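Local coordinates for CheC-like superfamily protein (Shewanella oneidensis, PDB 3H2D) that probably acts in bacterial chemotaxis as a CheX-type phosphatase, removing the phosphate from the phosphorylated response regulator CheY, at residues 41-46 with 85-90; 59-64 with 146-151. One frame throughout, in Å; residues are numbered along the deposited sequence. Where two conformers were deposited one is given.

The two contacts meet at neighbouring strands of one antiparallel sheet, with centres about 10 Å apart. Interaction 1 packs strand 43-51 against helix 84-107. Interaction 2 pairs strand 54-62 with strand 145-153. Two probable hydrogen bonds tie them together: Ser44 OG lies 2.7 Å from Thr61 OG1, and Asp42 OD2 lies 2.8 Å from Gln64 N. Gly41 CA also packs on Thr61 CG2 at 3.5 Å. In CheX relatives the phosphatase glutamate and asparagine sit on a long helix, probably the counterpart of helix 84-107 in interaction 1. The glycerol belongs to interaction 2, at Glu63 and Thr146, and probably comes from the crystallisation liquor.

Interaction 1 (41-46 with 85-90); sequences GDVSGL and EVTDLV
Val43 and Val90 point at each other from the strand and the helix, and their side chains slide past one another in opposite directions. The two methyls of Val43 share one partner: CG1 is 4.1 Å and CG2 is 4.2 Å from Val90 CG2. The other methyl of Val90 goes to the backbone. With CG1 anti to the backbone N (chi1 170°), it rests on the peptide at Gly45, 3.6 Å from Gly45 N and 3.8 Å from Gly45 CA. Gly45 has no side chain, and a beta carbon there would point toward the helix and crowd this methyl. This lets the helix come close, with Gly45 CA and Val90 CA 5.9 Å apart. Cutting Val90 back to an alanine is likely to leave a gap over Gly45 and take from Val43 its main partner on the helix. Thr87 adds its methyl at longer range, CG2 to Val43 CG2 at 4.4 Å. Its OG1 is used elsewhere, by Glu84 O and by Lys130 of the second subunit, which also forms a salt bridge with Asp88. The contact is apolar and buried. Strand 43-46 and helix 85-90 run at 39° to each other, with their axes 8.6 Å apart at closest. Just before, Asp42 and Val43 both face Phe62 in a classic beta bulge. Val67 of helix 64-75 touches both Val43 and Val90, and Val119 of strand 113-122 touches both Val43 and Thr87. The contact thus joins the sheet to helix 84-107, with helix 64-75 packed alongside.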
ATOM      1  N   GLY B  41      -6.428   9.145   7.734  1.00 25.27           N
ATOM      2  CA  GLY B  41      -7.050   8.180   8.584  1.00 23.35           C
ATOM      3  C   GLY B  41      -6.046   7.447   9.455  1.00 22.39           C
ATOM      4  O   GLY B  41      -4.880   7.786   9.538  1.00 23.00           O
ATOM      5  N   ASP B  42      -6.535   6.412  10.103  1.00 21.66           N
ATOM      6  CA  ASP B  42      -5.791   5.703  11.150  1.00 23.25           C
ATOM      7  C   ASP B  42      -5.446   4.254  10.750  1.00 23.16           C
ATOM      8  O   ASP B  42      -4.491   3.651  11.246  1.00 23.46           O
ATOM      9  CB  ASP B  42      -6.623   5.738  12.426  1.00 23.76           C
ATOM     10  CG  ASP B  42      -6.908   7.147  12.861  1.00 27.83           C
ATOM     11  OD1 ASP B  42      -5.966   8.000  12.806  1.00 21.15           O
ATOM     12  OD2 ASP B  42      -8.070   7.406  13.246  1.00 23.42           O
ATOM     13  N   VAL B  43      -6.245   3.693   9.872  1.00 23.16           N
ATOM     14  CA  VAL B  43      -5.939   2.358   9.309  1.00 21.81           C
ATOM     15  C   VAL B  43      -6.393   2.366   7.859  1.00 23.11           C
ATOM     16  O   VAL B  43      -7.464   2.910   7.561  1.00 24.04           O
ATOM     17  CB  VAL B  43      -6.597   1.221  10.145  1.00 23.59           C
ATOM     18  CG1 VAL B  43      -8.155   1.230  10.091  1.00 23.46           C
ATOM     19  CG2 VAL B  43      -6.014  -0.137   9.705  1.00 21.29           C
ATOM     20  N   SER B  44      -5.595   1.780   6.956  1.00 23.13           N
ATOM     21  CA  SER B  44      -5.946   1.784   5.527  1.00 23.45           C
ATOM     22  C   SER B  44      -5.630   0.437   4.916  1.00 24.04           C
ATOM     23  O   SER B  44      -4.608  -0.149   5.263  1.00 22.75           O
ATOM     24  CB  SER B  44      -5.166   2.871   4.773  1.00 24.30           C
ATOM     25  OG  SER B  44      -5.562   4.169   5.152  1.00 25.60           O
ATOM     26  N   GLY B  45      -6.507  -0.025   4.017  1.00 22.85           N
ATOM     27  CA  GLY B  45      -6.255  -1.206   3.187  1.00 22.79           C
ATOM     28  C   GLY B  45      -5.846  -0.741   1.784  1.00 22.66           C
ATOM     29  O   GLY B  45      -6.543   0.059   1.176  1.00 23.47           O
ATOM     30  N   LEU B  46      -4.704  -1.242   1.305  1.00 21.60           N
ATOM     31  CA  LEU B  46      -4.113  -0.888   0.023  1.00 23.72           C
ATOM     32  C   LEU B  46      -3.901  -2.154  -0.816  1.00 22.35           C
ATOM     33  O   LEU B  46      -3.499  -3.193  -0.284  1.00 25.50           O
ATOM     34  CB  LEU B  46      -2.755  -0.215   0.207  1.00 24.69           C
ATOM     35  CG  LEU B  46      -2.729   1.260   0.613  1.00 29.95           C
ATOM     36  CD1 LEU B  46      -3.333   1.431   1.961  1.00 30.83           C
ATOM     37  CD2 LEU B  46      -1.242   1.738   0.597  1.00 27.00           C
ATOM     38  N   GLU B  85      -6.006  -8.109  14.851  1.00 24.01           N
ATOM     39  CA  GLU B  85      -7.349  -8.537  14.444  1.00 26.18           C
ATOM     40  C   GLU B  85      -8.048  -7.469  13.620  1.00 23.80           C
ATOM     41  O   GLU B  85      -8.802  -7.797  12.701  1.00 24.04           O
ATOM     42  CB  GLU B  85      -8.198  -8.920  15.654  1.00 27.32           C
ATOM     43  CG  GLU B  85      -7.711 -10.217  16.337  1.00 33.80           C
ATOM     44  N   VAL B  86      -7.815  -6.206  13.957  1.00 22.94           N
ATOM     45  CA  VAL B  86      -8.413  -5.081  13.185  1.00 24.04           C
ATOM     46  C   VAL B  86      -7.803  -5.025  11.796  1.00 23.49           C
ATOM     47  O   VAL B  86      -8.519  -4.939  10.812  1.00 23.87           O
ATOM     48  CB  VAL B  86      -8.339  -3.717  13.895  1.00 25.13           C
ATOM     49  CG1 VAL B  86      -8.892  -2.547  12.975  1.00 23.51           C
ATOM     50  CG2 VAL B  86      -9.087  -3.743  15.233  1.00 22.89           C
ATOM     51  N   THR B  87      -6.482  -5.118  11.701  1.00 24.52           N
ATOM     52  CA  THR B  87      -5.830  -5.085  10.394  1.00 23.56           C
ATOM     53  C   THR B  87      -6.233  -6.293   9.514  1.00 24.27           C
ATOM     54  O   THR B  87      -6.424  -6.126   8.322  1.00 22.26           O
ATOM     55  CB  THR B  87      -4.308  -4.902  10.477  1.00 23.53           C
ATOM     56  OG1 THR B  87      -3.677  -6.116  10.942  1.00 23.49           O
ATOM     57  CG2 THR B  87      -3.948  -3.633  11.344  1.00 23.78           C
ATOM     58  N   ASP B  88      -6.383  -7.475  10.107  1.00 23.06           N
ATOM     59  CA  ASP B  88      -6.921  -8.618   9.372  1.00 24.27           C
ATOM     60  C   ASP B  88      -8.311  -8.309   8.776  1.00 25.15           C
ATOM     61  O   ASP B  88      -8.546  -8.570   7.614  1.00 23.69           O
ATOM     62  CB  ASP B  88      -7.059  -9.828  10.294  1.00 25.08           C
ATOM     63  CG  ASP B  88      -5.754 -10.469  10.626  1.00 28.66           C
ATOM     64  OD1 ASP B  88      -4.698 -10.161  10.028  1.00 29.87           O
ATOM     65  OD2 ASP B  88      -5.808 -11.344  11.489  1.00 30.47           O
ATOM     66  N   LEU B  89      -9.202  -7.703   9.550  1.00 24.65           N
ATOM     67  CA  LEU B  89     -10.527  -7.383   9.024  1.00 25.41           C
ATOM     68  C   LEU B  89     -10.448  -6.361   7.883  1.00 24.10           C
ATOM     69  O   LEU B  89     -11.143  -6.495   6.897  1.00 23.68           O
ATOM     70  CB  LEU B  89     -11.457  -6.840  10.124  1.00 25.47           C
ATOM     71  CG  LEU B  89     -12.902  -6.504   9.661  1.00 26.21           C
ATOM     72  CD1 LEU B  89     -13.638  -7.749   9.143  1.00 28.68           C
ATOM     73  CD2 LEU B  89     -13.677  -5.904  10.814  1.00 29.04           C
ATOM     74  N   VAL B  90      -9.624  -5.341   8.044  1.00 23.58           N
ATOM     75  CA  VAL B  90      -9.447  -4.355   6.988  1.00 22.25           C
ATOM     76  C   VAL B  90      -8.919  -5.025   5.713  1.00 20.80           C
ATOM     77  O   VAL B  90      -9.336  -4.673   4.593  1.00 23.13           O
ATOM     78  CB  VAL B  90      -8.560  -3.185   7.467  1.00 22.80           C
ATOM     79  CG1 VAL B  90      -8.154  -2.263   6.284  1.00 21.25           C
ATOM     80  CG2 VAL B  90      -9.311  -2.406   8.594  1.00 21.48           C
TER

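Interaction 2 (59-64 with 146-151). With GOL (glycerol), chain D.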
ATOM      1  N   SER B  59      -6.896   2.349  -2.457  1.00 22.91           N
ATOM      2  CA  SER B  59      -6.757   2.514  -0.992  1.00 20.58           C
ATOM      3  C   SER B  59      -8.126   2.782  -0.370  1.00 21.23           C
ATOM      4  O   SER B  59      -8.939   3.510  -0.924  1.00 22.07           O
ATOM      5  CB  SER B  59      -5.749   3.603  -0.580  1.00 22.41           C
ATOM      6  OG  SER B  59      -6.122   4.889  -1.013  1.00 21.99           O
ATOM      7  N   ILE B  60      -8.370   2.158   0.778  1.00 22.69           N
ATOM      8  CA  ILE B  60      -9.573   2.392   1.561  1.00 22.42           C
ATOM      9  C   ILE B  60      -9.069   2.788   2.950  1.00 22.80           C
ATOM     10  O   ILE B  60      -8.468   1.996   3.625  1.00 23.61           O
ATOM     11  CB  ILE B  60     -10.450   1.131   1.680  1.00 21.53           C
ATOM     12  CG1 ILE B  60     -10.756   0.513   0.313  1.00 25.04           C
ATOM     13  CG2 ILE B  60     -11.776   1.405   2.404  1.00 25.40           C
ATOM     14  CD1 ILE B  60     -11.364  -0.941   0.461  1.00 26.36           C
ATOM     15  N   THR B  61      -9.403   3.988   3.378  1.00 22.11           N
ATOM     16  CA  THR B  61      -8.850   4.568   4.598  1.00 23.48           C
ATOM     17  C   THR B  61      -9.978   4.832   5.572  1.00 22.96           C
ATOM     18  O   THR B  61     -11.026   5.300   5.132  1.00 23.01           O
ATOM     19  CB  THR B  61      -8.114   5.875   4.244  1.00 24.53           C
ATOM     20  OG1 THR B  61      -7.005   5.565   3.364  1.00 24.17           O
ATOM     21  CG2 THR B  61      -7.597   6.618   5.518  1.00 23.94           C
ATOM     22  N   PHE B  62      -9.765   4.498   6.849  1.00 20.77           N
ATOM     23  CA  PHE B  62     -10.755   4.641   7.920  1.00 21.61           C
ATOM     24  C   PHE B  62     -10.191   5.388   9.138  1.00 22.22           C
ATOM     25  O   PHE B  62      -9.046   5.139   9.547  1.00 23.45           O
ATOM     26  CB  PHE B  62     -11.228   3.283   8.458  1.00 23.53           C
ATOM     27  CG  PHE B  62     -11.814   2.343   7.435  1.00 24.64           C
ATOM     28  CD1 PHE B  62     -10.990   1.452   6.759  1.00 23.98           C
ATOM     29  CD2 PHE B  62     -13.179   2.302   7.183  1.00 26.68           C
ATOM     30  CE1 PHE B  62     -11.539   0.556   5.823  1.00 29.90           C
ATOM     31  CE2 PHE B  62     -13.719   1.393   6.272  1.00 25.48           C
ATOM     32  CZ  PHE B  62     -12.888   0.519   5.613  1.00 23.09           C
ATOM     33  N   GLU B  63     -11.011   6.224   9.787  1.00 24.42           N
ATOM     34  CA  GLU B  63     -10.701   6.694  11.133  1.00 23.37           C
ATOM     35  C   GLU B  63     -10.916   5.585  12.134  1.00 22.05           C
ATOM     36  O   GLU B  63     -11.727   4.694  11.906  1.00 21.75           O
ATOM     37  CB  GLU B  63     -11.556   7.935  11.506  1.00 23.29           C
ATOM     38  CG  GLU B  63     -11.059   9.139  10.760  1.00 24.61           C
ATOM     39  CD  GLU B  63     -11.921  10.356  10.896  1.00 25.26           C
ATOM     40  OE1 GLU B  63     -13.108  10.216  11.257  1.00 22.91           O
ATOM     41  OE2 GLU B  63     -11.402  11.454  10.586  1.00 31.63           O
ATOM     42  N   GLN B  64     -10.189   5.642  13.239  1.00 22.10           N
ATOM     43  CA  GLN B  64     -10.208   4.574  14.225  1.00 22.12           C
ATOM     44  C   GLN B  64     -11.588   4.269  14.761  1.00 23.33           C
ATOM     45  O   GLN B  64     -11.952   3.093  14.896  1.00 22.55           O
ATOM     46  CB  GLN B  64      -9.266   4.893  15.380  1.00 23.09           C
ATOM     47  CG  GLN B  64      -9.321   3.841  16.480  1.00 23.21           C
ATOM     48  CD  GLN B  64      -8.201   3.933  17.479  1.00 25.11           C
ATOM     49  OE1 GLN B  64      -7.048   4.032  17.121  1.00 27.99           O
ATOM     50  NE2 GLN B  64      -8.557   3.883  18.770  1.00 29.10           N
ATOM     51  N   THR B 146     -15.029   9.234   9.437  1.00 23.38           N
ATOM     52  CA  THR B 146     -14.871   9.311   7.988  1.00 23.94           C
ATOM     53  C   THR B 146     -14.028   8.174   7.380  1.00 23.43           C
ATOM     54  O   THR B 146     -13.075   7.667   7.981  1.00 22.55           O
ATOM     55  CB  THR B 146     -14.243  10.687   7.613  1.00 25.94           C
ATOM     56  OG1 THR B 146     -14.956  11.736   8.314  1.00 26.19           O
ATOM     57  CG2 THR B 146     -14.284  10.908   6.101  1.00 27.76           C
ATOM     58  N   ALA B 147     -14.396   7.773   6.165  1.00 24.22           N
ATOM     59  CA  ALA B 147     -13.591   6.881   5.367  1.00 23.54           C
ATOM     60  C   ALA B 147     -13.392   7.512   3.995  1.00 23.30           C
ATOM     61  O   ALA B 147     -14.104   8.436   3.624  1.00 22.25           O
ATOM     62  CB  ALA B 147     -14.224   5.448   5.269  1.00 24.07           C
ATOM     63  N   PHE B 148     -12.396   7.026   3.273  1.00 22.77           N
ATOM     64  CA  PHE B 148     -12.105   7.457   1.901  1.00 23.30           C
ATOM     65  C   PHE B 148     -11.728   6.262   1.052  1.00 24.59           C
ATOM     66  O   PHE B 148     -10.999   5.376   1.514  1.00 24.55           O
ATOM     67  CB  PHE B 148     -10.898   8.418   1.853  1.00 23.62           C
ATOM     68  CG  PHE B 148     -11.035   9.619   2.706  1.00 24.68           C
ATOM     69  CD1 PHE B 148     -10.582   9.606   3.986  1.00 25.94           C
ATOM     70  CD2 PHE B 148     -11.591  10.782   2.203  1.00 25.58           C
ATOM     71  CE1 PHE B 148     -10.669  10.737   4.766  1.00 29.11           C
ATOM     72  CE2 PHE B 148     -11.685  11.903   2.970  1.00 27.14           C
ATOM     73  CZ  PHE B 148     -11.235  11.885   4.250  1.00 29.50           C
ATOM     74  N   ILE B 149     -12.230   6.239  -0.184  1.00 24.81           N
ATOM     75  CA  ILE B 149     -11.708   5.358  -1.202  1.00 25.59           C
ATOM     76  C   ILE B 149     -10.964   6.222  -2.192  1.00 23.22           C
ATOM     77  O   ILE B 149     -11.428   7.286  -2.554  1.00 24.00           O
ATOM     78  CB  ILE B 149     -12.801   4.588  -2.005  1.00 25.80           C
ATOM     79  CG1 ILE B 149     -13.435   3.499  -1.197  1.00 32.09           C
ATOM     80  CG2 ILE B 149     -12.187   3.948  -3.254  1.00 31.21           C
ATOM     81  CD1 ILE B 149     -14.736   2.928  -1.876  1.00 30.07           C
ATOM     82  N   GLU B 150      -9.777   5.781  -2.577  1.00 23.15           N
ATOM     83  CA  GLU B 150      -9.059   6.354  -3.683  1.00 23.08           C
ATOM     84  C   GLU B 150      -8.653   5.262  -4.686  1.00 22.81           C
ATOM     85  O   GLU B 150      -8.109   4.222  -4.291  1.00 22.92           O
ATOM     86  CB  GLU B 150      -7.840   7.141  -3.195  1.00 23.48           C
ATOM     87  CG  GLU B 150      -7.101   7.872  -4.316  1.00 24.33           C
ATOM     88  CD  GLU B 150      -5.989   8.835  -3.881  1.00 28.03           C
ATOM     89  OE1 GLU B 150      -5.806   9.081  -2.659  1.00 28.79           O
ATOM     90  OE2 GLU B 150      -5.291   9.347  -4.803  1.00 31.72           O
ATOM     91  N   VAL B 151      -8.909   5.507  -5.972  0.50 22.93           N
ATOM     92  CA  VAL B 151      -8.409   4.625  -7.030  0.50 22.58           C
ATOM     93  C   VAL B 151      -7.569   5.416  -8.041  0.50 23.19           C
ATOM     94  O   VAL B 151      -7.779   6.615  -8.256  0.50 24.27           O
ATOM     95  CB  VAL B 151      -9.568   3.841  -7.730  0.50 23.17           C
ATOM     96  CG1 VAL B 151     -10.224   4.674  -8.826  0.50 18.14           C
ATOM     97  CG2 VAL B 151      -9.045   2.554  -8.324  0.50 23.28           C
TER
HETATM   98  C1  GOL D 156     -14.940  13.207  11.421  1.00 38.98           C
HETATM   99  O1  GOL D 156     -14.216  12.407  12.335  1.00 39.08           O
HETATM  100  C2  GOL D 156     -14.064  14.098  10.536  1.00 43.50           C
HETATM  101  O2  GOL D 156     -13.019  13.355   9.925  1.00 39.98           O
HETATM  102  C3  GOL D 156     -13.427  15.249  11.294  1.00 44.87           C
HETATM  103  O3  GOL D 156     -12.483  15.902  10.463  1.00 46.90           O
HETATM  104  O   HOH W   1      -7.713   5.932   0.770  1.00 19.71           O
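Glu63 OE1 accepts two hydrogen bonds, one from Thr146 N at 2.8 Å and one from glycerol O1 at 2.7 Å. Thr146 N comes from above the carboxylate plane, 58° out of it. The Glu63 chain starts beside its own backbone N (chi1 -73°) and is extended beyond CG, which carries the carboxylate across to strand 146-151. Glycerol O2 donates to Glu63 OE2 at 2.6 Å and accepts from Thr146 OG1, so the glycerol clasps both residues. Glu63 N returns a backbone bond to Thr146 O.

Further along, the strands pair antiparallel. Ser59 with Glu150 and Thr61 with Phe148 are hydrogen-bonded pairs, each with two backbone bonds. Thr61 N to Phe148 O is the shortest of these, at 2.8 Å. On their face of the sheet a water joins the hydroxyls, 2.6 Å from Ser59 OG and 2.7 Å from Thr61 OG1. Ser59 OG also bonds His129, and Thr61 OG1 bonds Ser44. The opposite face is apolar: Ala147 CB meets Phe62 CD2 obliquely at 3.8 Å, and Ile60 lies beside Ile149.

Glu63 is the N-cap residue of helix 64-75, which covers Phe62 and Ala147 through Val67, Ile70 and Leu66. Strand 43-51 flanks strand 54-62, and strand 135-142 flanks strand 145-153, which places this pair in the middle of the sheet.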